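Local structure of uncharacterized protein (Bacteroides thetaiotaomicron, 4F54) at residues Y17-N22 against I181-Q186; F140-V145 against W161-T166. The protein is of unknown function; it belongs to the DUF4136 family and is probably a bacterial lipoprotein. One frame throughout, in Å; residues are numbered along the deposited sequence.

Contact 1: Y17-N22 against I181-Q186; sequences YLVYTN and IEAVNQ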
loop_
_atom_site.group_PDB
_atom_site.type_symbol
_atom_site.label_atom_id
_atom_site.label_comp_id
_atom_site.label_asym_id
_atom_site.label_seq_id
_atom_site.Cartn_x
_atom_site.Cartn_y
_atom_site.Cartn_z
ATOM N N TYR A 17 12.477 -8.176 -9.543
ATOM C CA TYR A 17 11.503 -8.069 -8.461
ATOM C C TYR A 17 10.204 -8.788 -8.887
ATOM O O TYR A 17 10.048 -9.206 -10.040
ATOM C CB TYR A 17 11.221 -6.606 -8.148
ATOM C CG TYR A 17 10.807 -5.813 -9.365
ATOM C CD1 TYR A 17 9.494 -5.860 -9.851
ATOM C CD2 TYR A 17 11.747 -5.089 -10.093
ATOM C CE1 TYR A 17 9.133 -5.176 -10.995
ATOM C CE2 TYR A 17 11.402 -4.392 -11.221
ATOM C CZ TYR A 17 10.102 -4.435 -11.689
ATOM O OH TYR A 17 9.785 -3.723 -12.847
ATOM N N LEU A 18 9.293 -8.949 -7.934
ATOM C CA LEU A 18 8.000 -9.629 -8.099
ATOM C C LEU A 18 6.929 -8.669 -7.647
ATOM O O LEU A 18 7.096 -8.008 -6.658
ATOM C CB LEU A 18 7.918 -10.884 -7.232
ATOM C CG LEU A 18 8.966 -11.987 -7.551
ATOM C CD1 LEU A 18 9.022 -13.095 -6.513
ATOM C CD2 LEU A 18 8.758 -12.586 -8.937
ATOM N N VAL A 19 5.804 -8.634 -8.346
ATOM C CA VAL A 19 4.727 -7.701 -8.061
ATOM C C VAL A 19 3.405 -8.481 -8.069
ATOM O O VAL A 19 3.050 -9.100 -9.077
ATOM C CB VAL A 19 4.644 -6.572 -9.113
ATOM C CG1 VAL A 19 3.413 -5.659 -8.850
ATOM C CG2 VAL A 19 5.908 -5.750 -9.108
ATOM N N TYR A 20 2.675 -8.410 -6.958
ATOM C CA TYR A 20 1.382 -9.062 -6.798
ATOM C C TYR A 20 0.353 -7.967 -6.501
ATOM O O TYR A 20 0.618 -7.012 -5.777
ATOM C CB TYR A 20 1.414 -10.102 -5.658
ATOM C CG TYR A 20 2.490 -11.141 -5.800
ATOM C CD1 TYR A 20 2.326 -12.211 -6.680
ATOM C CD2 TYR A 20 3.706 -11.029 -5.087
ATOM C CE1 TYR A 20 3.328 -13.161 -6.845
ATOM C CE2 TYR A 20 4.722 -11.959 -5.257
ATOM C CZ TYR A 20 4.525 -13.028 -6.132
ATOM O OH TYR A 20 5.502 -13.962 -6.306
ATOM N N THR A 21 -0.788 -8.071 -7.154
ATOM C CA THR A 21 -1.878 -7.195 -7.004
ATOM C C THR A 21 -3.179 -7.986 -6.874
ATOM O O THR A 21 -3.367 -9.063 -7.412
ATOM C CB THR A 21 -2.029 -6.195 -8.196
ATOM O OG1 THR A 21 -1.962 -6.931 -9.430
ATOM C CG2 THR A 21 -0.888 -5.223 -8.283
ATOM N N ASN A 22 -4.050 -7.459 -6.024
ATOM C CA ASN A 22 -5.345 -8.045 -5.718
ATOM C C ASN A 22 -6.329 -6.916 -5.555
ATOM O O ASN A 22 -5.954 -5.825 -5.105
ATOM C CB ASN A 22 -5.293 -8.955 -4.477
ATOM C CG ASN A 22 -4.498 -10.217 -4.738
ATOM O OD1 ASN A 22 -3.315 -10.239 -4.514
ATOM N ND2 ASN A 22 -5.137 -11.235 -5.342
ATOM N N ILE A 181 10.706 1.959 -7.759
ATOM C CA ILE A 181 9.852 2.779 -8.634
ATOM C C ILE A 181 9.340 1.946 -9.813
ATOM O O ILE A 181 8.171 2.076 -10.220
ATOM C CB ILE A 181 10.567 4.083 -9.093
ATOM C CG1 ILE A 181 10.564 5.103 -7.944
ATOM C CG2 ILE A 181 9.935 4.667 -10.355
ATOM C CD1 ILE A 181 11.769 6.025 -7.956
ATOM N N GLU A 182 10.207 1.120 -10.367
ATOM C CA GLU A 182 9.829 0.242 -11.474
ATOM C C GLU A 182 8.740 -0.764 -11.029
ATOM O O GLU A 182 7.765 -1.040 -11.781
ATOM C CB GLU A 182 11.053 -0.468 -12.063
ATOM C CG GLU A 182 12.066 0.472 -12.725
ATOM C CD GLU A 182 13.356 -0.231 -13.152
ATOM O OE1 GLU A 182 13.382 -1.471 -13.170
ATOM O OE2 GLU A 182 14.343 0.459 -13.464
ATOM N N ALA A 183 8.863 -1.252 -9.807
ATOM C CA ALA A 183 7.836 -2.147 -9.205
ATOM C C ALA A 183 6.493 -1.420 -8.989
ATOM O O ALA A 183 5.438 -1.954 -9.343
ATOM C CB ALA A 183 8.329 -2.821 -7.930
ATOM N N VAL A 184 6.526 -0.178 -8.469
ATOM C CA VAL A 184 5.308 0.616 -8.349
ATOM C C VAL A 184 4.658 0.764 -9.719
ATOM O O VAL A 184 3.469 0.497 -9.870
ATOM C CB VAL A 184 5.549 1.959 -7.601
ATOM C CG1 VAL A 184 4.320 2.865 -7.680
ATOM C CG2 VAL A 184 5.969 1.712 -6.160
ATOM N N ASN A 185 5.420 1.175 -10.743
ATOM C CA ASN A 185 4.886 1.331 -12.091
ATOM C C ASN A 185 4.271 0.041 -12.586
ATOM O O ASN A 185 3.173 0.038 -13.157
ATOM C CB ASN A 185 5.977 1.797 -13.049
ATOM C CG ASN A 185 6.410 3.234 -12.795
ATOM O OD1 ASN A 185 5.722 3.987 -12.111
ATOM N ND2 ASN A 185 7.582 3.601 -13.321
ATOM N N GLN A 186 4.932 -1.077 -12.291
ATOM C CA GLN A 186 4.415 -2.375 -12.725
ATOM C C GLN A 186 3.096 -2.757 -12.086
ATOM O O GLN A 186 2.219 -3.326 -12.731
ATOM C CB GLN A 186 5.453 -3.485 -12.502
ATOM C CG GLN A 186 4.961 -4.894 -12.828
ATOM C CD GLN A 186 4.535 -5.080 -14.284
ATOM O OE1 GLN A 186 5.188 -4.571 -15.208
ATOM N NE2 GLN A 186 3.459 -5.839 -14.498
HETATM O O HOH W 1 7.968 -4.634 -14.751
HETATM O O HOH W 2 11.649 -2.987 -14.422
#

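Contact 2: F140-V145 against W161-T166; sequences FITEMV and WTSYLT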
loop_
_atom_site.group_PDB
_atom_site.type_symbol
_atom_site.label_atom_id
_atom_site.label_comp_id
_atom_site.label_asym_id
_atom_site.label_seq_id
_atom_site.Cartn_x
_atom_site.Cartn_y
_atom_site.Cartn_z
ATOM N N PHE A 140 7.370 -4.228 0.062
ATOM C CA PHE A 140 6.359 -3.175 0.281
ATOM C C PHE A 140 4.949 -3.741 0.247
ATOM O O PHE A 140 4.627 -4.491 -0.632
ATOM C CB PHE A 140 6.436 -2.046 -0.733
ATOM C CG PHE A 140 7.758 -1.281 -0.749
ATOM C CD1 PHE A 140 8.859 -1.750 -1.467
ATOM C CD2 PHE A 140 7.864 -0.044 -0.109
ATOM C CE1 PHE A 140 10.052 -1.003 -1.496
ATOM C CE2 PHE A 140 9.051 0.687 -0.124
ATOM C CZ PHE A 140 10.149 0.195 -0.809
ATOM N N ILE A 141 4.108 -3.291 1.198
ATOM C CA ILE A 141 2.635 -3.559 1.186
ATOM C C ILE A 141 1.964 -2.204 1.041
ATOM O O ILE A 141 2.208 -1.311 1.844
ATOM C CB ILE A 141 2.091 -4.214 2.486
ATOM C CG1 ILE A 141 2.434 -5.689 2.578
ATOM C CG2 ILE A 141 0.546 -4.116 2.601
ATOM C CD1 ILE A 141 1.663 -6.575 1.591
ATOM N N THR A 142 1.126 -2.076 0.019
ATOM C CA THR A 142 0.397 -0.868 -0.315
ATOM C C THR A 142 -1.066 -1.235 -0.371
ATOM O O THR A 142 -1.453 -2.225 -0.974
ATOM C CB THR A 142 0.871 -0.269 -1.625
ATOM O OG1 THR A 142 2.261 0.028 -1.493
ATOM C CG2 THR A 142 0.008 0.997 -2.042
ATOM N N GLU A 143 -1.885 -0.424 0.270
ATOM C CA GLU A 143 -3.359 -0.596 0.296
ATOM C C GLU A 143 -4.033 0.720 -0.104
ATOM O O GLU A 143 -3.643 1.818 0.339
ATOM C CB GLU A 143 -3.845 -1.058 1.675
ATOM C CG GLU A 143 -3.341 -2.450 2.038
ATOM C CD GLU A 143 -3.648 -2.795 3.503
ATOM O OE1 GLU A 143 -3.358 -1.977 4.394
ATOM O OE2 GLU A 143 -4.211 -3.883 3.774
HETATM N N MSE A 144 -5.094 0.558 -0.883
HETATM C CA MSE A 144 -5.970 1.594 -1.388
HETATM C C MSE A 144 -7.332 1.361 -0.792
HETATM O O MSE A 144 -7.893 0.273 -0.867
HETATM C CB MSE A 144 -6.046 1.601 -2.924
HETATM C CG MSE A 144 -6.808 2.806 -3.476
HETATM SE SE MSE A 144 -6.845 2.723 -5.427
HETATM C CE MSE A 144 -4.882 2.541 -5.770
ATOM N N VAL A 145 -7.812 2.375 -0.092
ATOM C CA VAL A 145 -9.024 2.305 0.717
ATOM C C VAL A 145 -10.130 3.221 0.152
ATOM O O VAL A 145 -9.861 4.315 -0.416
ATOM C CB VAL A 145 -8.751 2.669 2.218
ATOM C CG1 VAL A 145 -7.829 1.616 2.878
ATOM C CG2 VAL A 145 -8.209 4.066 2.438
ATOM N N TRP A 161 -7.926 -2.242 -3.364
ATOM C CA TRP A 161 -6.755 -2.730 -4.075
ATOM C C TRP A 161 -5.601 -2.829 -3.096
ATOM O O TRP A 161 -5.475 -2.003 -2.191
ATOM C CB TRP A 161 -6.471 -1.794 -5.242
ATOM C CG TRP A 161 -5.291 -2.062 -6.076
ATOM C CD1 TRP A 161 -5.262 -2.806 -7.245
ATOM C CD2 TRP A 161 -3.941 -1.515 -5.936
ATOM N NE1 TRP A 161 -4.013 -2.774 -7.819
ATOM C CE2 TRP A 161 -3.179 -1.995 -7.108
ATOM C CE3 TRP A 161 -3.318 -0.660 -5.020
ATOM C CZ2 TRP A 161 -1.846 -1.644 -7.312
ATOM C CZ3 TRP A 161 -1.996 -0.317 -5.227
ATOM C CH2 TRP A 161 -1.273 -0.782 -6.330
ATOM N N THR A 162 -4.809 -3.885 -3.286
ATOM C CA THR A 162 -3.594 -4.150 -2.525
ATOM C C THR A 162 -2.486 -4.554 -3.476
ATOM O O THR A 162 -2.726 -5.261 -4.441
ATOM C CB THR A 162 -3.850 -5.260 -1.462
ATOM O OG1 THR A 162 -4.980 -4.909 -0.668
ATOM C CG2 THR A 162 -2.617 -5.484 -0.556
ATOM N N SER A 163 -1.264 -4.155 -3.182
ATOM C CA SER A 163 -0.096 -4.654 -3.882
ATOM C C SER A 163 0.969 -5.089 -2.882
ATOM O O SER A 163 1.054 -4.572 -1.737
ATOM C CB SER A 163 0.462 -3.640 -4.901
ATOM O OG SER A 163 0.996 -2.521 -4.218
ATOM N N TYR A 164 1.761 -6.060 -3.346
ATOM C CA TYR A 164 2.897 -6.570 -2.643
ATOM C C TYR A 164 4.068 -6.573 -3.604
ATOM O O TYR A 164 4.054 -7.280 -4.629
ATOM C CB TYR A 164 2.639 -7.928 -2.062
ATOM C CG TYR A 164 3.694 -8.507 -1.158
ATOM C CD1 TYR A 164 4.240 -7.740 -0.126
ATOM C CD2 TYR A 164 4.016 -9.855 -1.201
ATOM C CE1 TYR A 164 5.170 -8.300 0.742
ATOM C CE2 TYR A 164 4.936 -10.434 -0.335
ATOM C CZ TYR A 164 5.507 -9.629 0.651
ATOM O OH TYR A 164 6.416 -10.198 1.557
ATOM N N LEU A 165 5.074 -5.756 -3.284
ATOM C CA LEU A 165 6.310 -5.667 -4.107
ATOM C C LEU A 165 7.412 -6.385 -3.323
ATOM O O LEU A 165 7.702 -5.982 -2.191
ATOM C CB LEU A 165 6.675 -4.192 -4.271
ATOM C CG LEU A 165 5.540 -3.266 -4.699
ATOM C CD1 LEU A 165 6.072 -1.852 -5.012
ATOM C CD2 LEU A 165 4.804 -3.829 -5.917
ATOM N N THR A 166 8.025 -7.400 -3.900
ATOM C CA THR A 166 8.923 -8.278 -3.122
ATOM C C THR A 166 9.964 -8.915 -4.011
ATOM O O THR A 166 10.013 -8.606 -5.195
ATOM C CB THR A 166 8.105 -9.317 -2.308
ATOM O OG1 THR A 166 8.966 -9.967 -1.360
ATOM C CG2 THR A 166 7.442 -10.355 -3.211
HETATM O O HOH W 3 3.196 -2.619 -2.451
#

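Contact 1: Y17-N22 against I181-Q186
The ring of Y17 lies against the helix at A183, and this apolar contact carries much of the meeting. The methyl CB of A183 sits over one face of the ring, displaced toward its rim. It is a CH-pi contact, 4.1 Å from A183 CB to the Y17 ring centroid and 23° off the ring normal. Y17 holds CG between its own backbone N and carbonyl carbon (chi1 54°), and the ring reaches along the helix from A183 to E182. Q186 CB lies at the ring edge, 4.3 Å from Y17 CE1.

V19 is the second apolar point. Its CG2 branch touches A183 CB at 4.0 Å and Q186 CG at 3.9 Å. The CG1 branch, anti to the backbone N (chi1 175°), turns instead to L165 on the neighbouring strand. Q186 crosses V19 with its aliphatic part, then bends at chi2 and carries its amide away from the strand.

The polar links between the two segments run through water. No direct hydrogen bond joins them. Y17 OH donates to one water, at 2.8 Å, which in turn donates to Q186 OE1. A second water, in the plane of the Y17 ring at its edge, sits very close to Y17 OH. Its bridge from there to E182 OE1 is doubtful, since E182 is modelled in two conformers. In the conformer described, E182 OE1 forms a salt bridge with R177. Q186 NE2 bonds to Q190. Q190 also bonds to V19 O and T21 OG1.

This is helix-on-sheet packing: helix 179-189 lies on strand 18-23 of a mixed sheet, with the small A183 at the interface.

Contact 2: F140-V145 against W161-T166
Two neighbouring antiparallel strands of the mixed sheet meet here, F140-V145 and W161-T166. Their axes run 4.8 Å apart, with their directions at 170°. F140 and L165 form a hydrogen-bonded pair, with F140 N donating to L165 O and L165 N to F140 O. T142 and S163 bond both ways too. M144 N donates to W161 O at 2.9 Å. The non-hydrogen-bonded pairs, I141 with Y164 and E143 with T162, alternate with these. There CA-H groups meet carbonyls, as Y164 CA does F140 O at 3.4 Å.

The side chains of F140, T142, M144, W161, S163 and L165 share one face of the sheet. Helix 179-189 packs on this face through F140, W161 and L165. With CG anti to the backbone N (chi1 178°), the W161 indole reaches M144 and T142 of the other strand. M144, a selenomethionine, bends at its last torsion and brings CE to 3.6 Å from W161 CE3. T142 CG2 comes to the indole edge near its plane. On this same face a water bridges the two strands, bonding to S163 OG at 2.8 Å and to T142 OG1, and more weakly to the carbonyls of F140 and S163. T142 OG1 also bonds to Y65.

On the other face, I141 CD1 lies by Y164 CD1, where the side chains cross obliquely. I141 has two conformers, so the closeness of this approach is doubtful. E143 and T162 lie side by side, pointing the same way. The buried carboxylate of E143 is held by Y113, Q88, Y127 and W107, while Y127 and Y129 bond to T162 OG1.

In the fold
Contact 2 is the core contact, its centre about 3 Å from that of the chain, and all its touching residues are buried. Contact 1 is partly buried, its centre about 11 Å from that of the chain. The centres of the two contacts are 9 Å apart. Strand 159-166 joins them: it pairs with 139-146 on one edge and with 18-23 on the other. A183 and V184 of the helix touch L165. Contact 2 is nested along the chain inside the loop closed by contact 1. The chemistry differs with place. Direct backbone bonds hold the inner strands, while the helix meets its strand by apolar packing and bridging water.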